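Local coordinates for Peptide:N-glycosidase F (Elizabethkingia meningoseptica, PDB 3PMS), which probably cleaves asparagine-linked glycans from glycoproteins and glycopeptides by hydrolysing the amide bond between the sugar and the asparagine side chain, at residues Asp102-Asp105 with Phe106-Leu109. Residues are numbered along the deposited sequence; the frame is centred on the assembly and turned at random.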
# COMPACT_ATOMS: atom_id res chain seq x y z
N ASP A 102 -6.00 -1.82 7.43
CA ASP A 102 -7.26 -2.43 7.09
C ASP A 102 -7.12 -3.02 5.66
O ASP A 102 -6.74 -2.28 4.72
CB ASP A 102 -8.37 -1.40 7.19
CG ASP A 102 -9.75 -1.98 7.05
OD1 ASP A 102 -10.07 -2.64 6.01
OD2 ASP A 102 -10.56 -1.83 8.04
N VAL A 103 -7.39 -4.30 5.53
CA VAL A 103 -7.31 -5.02 4.25
C VAL A 103 -8.67 -5.68 3.85
O VAL A 103 -8.70 -6.58 2.99
CB VAL A 103 -6.21 -6.05 4.27
CG1 VAL A 103 -4.85 -5.33 4.53
CG2 VAL A 103 -6.43 -7.13 5.34
N THR A 104 -9.74 -5.13 4.41
CA THR A 104 -11.12 -5.62 4.12
C THR A 104 -11.37 -5.63 2.62
O THR A 104 -12.01 -6.54 2.08
CB THR A 104 -12.18 -4.82 4.82
OG1 THR A 104 -11.82 -4.53 6.16
CG2 THR A 104 -13.56 -5.50 4.76
N ASP A 105 -10.86 -4.63 1.91
CA ASP A 105 -11.02 -4.60 0.46
C ASP A 105 -10.60 -5.84 -0.27
O ASP A 105 -11.06 -6.10 -1.40
CB ASP A 105 -10.29 -3.42 -0.14
CG ASP A 105 -10.91 -2.04 0.26
OD1 ASP A 105 -12.08 -1.93 0.75
OD2 ASP A 105 -10.16 -1.04 0.16
N PHE A 106 -9.65 -6.60 0.32
CA PHE A 106 -9.20 -7.84 -0.26
C PHE A 106 -9.81 -9.11 0.30
O PHE A 106 -9.29 -10.20 0.06
CB PHE A 106 -7.66 -7.87 -0.11
CG PHE A 106 -6.97 -6.74 -0.84
CD1 PHE A 106 -6.72 -6.85 -2.19
CD2 PHE A 106 -6.58 -5.60 -0.21
CE1 PHE A 106 -6.14 -5.78 -2.87
CE2 PHE A 106 -5.98 -4.52 -0.92
CZ PHE A 106 -5.74 -4.64 -2.21
N LYS A 107 -10.93 -8.98 1.00
CA LYS A 107 -11.53 -10.15 1.67
C LYS A 107 -11.80 -11.23 0.61
O LYS A 107 -11.77 -12.43 0.94
CB LYS A 107 -12.76 -9.76 2.48
CG LYS A 107 -13.90 -9.11 1.71
CD LYS A 107 -15.08 -8.80 2.60
CE LYS A 107 -16.05 -7.83 1.97
NZ LYS A 107 -17.34 -7.64 2.82
N SER A 108 -12.17 -10.89 -0.62
CA SER A 108 -12.39 -11.94 -1.62
C SER A 108 -11.20 -12.81 -1.98
O SER A 108 -11.34 -13.97 -2.43
CB SER A 108 -12.95 -11.32 -2.89
OG SER A 108 -12.05 -10.46 -3.58
N LEU A 109 -10.02 -12.30 -1.68
CA LEU A 109 -8.77 -13.00 -1.92
C LEU A 109 -8.25 -13.64 -0.64
O LEU A 109 -7.30 -14.42 -0.71
CB LEU A 109 -7.73 -12.06 -2.52
CG LEU A 109 -7.93 -11.61 -3.95
CD1 LEU A 109 -8.75 -10.38 -4.07
CD2 LEU A 109 -6.60 -11.44 -4.68
O HOH W 1 -12.59 -8.28 -2.06
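Lys107 lies with its first methylenes against the carbonyl oxygen of Thr104. Lys107 CB sits 3.3 Å from Thr104 O; Lys107 CG, placed between the backbone N and the carbonyl carbon (chi1 60°), comes to 3.2 Å of the same oxygen. Lys107 CD draws off and passes CG2 of Thr104 at 4.2 Å, methylene against methyl. Beyond CG the chain is extended and carries NZ to the carbonyl oxygen of Val43, to which it hydrogen-bonds. The methylenes thus rest on an oxygen already used by the Lys107 N-H (Lys107 N to Thr104 O 2.9 Å). With the bond from Phe106 N to Val103 O (2.8 Å), this makes two successive i to i+3 bonds and a tight 3-10 turn. Val103 O lies at the edge of the Phe106 ring, near its plane. Ahead of the turn, Asp102 OD1 accepts from Thr104 OG1 (2.6 Å) on its syn side and from Thr104 N (3.0 Å) on its anti side, both displaced to the same face of the carboxylate. Asp105 OD1 hydrogen-bonds Tyr186 OH and Asp105 OD2 forms a salt bridge with Arg188, joining this turn to strand 184-197 of another sheet. The arrangement is an Asx turn leading into a 3-10 turn, where strand 99-102 ends in this jelly-roll protein.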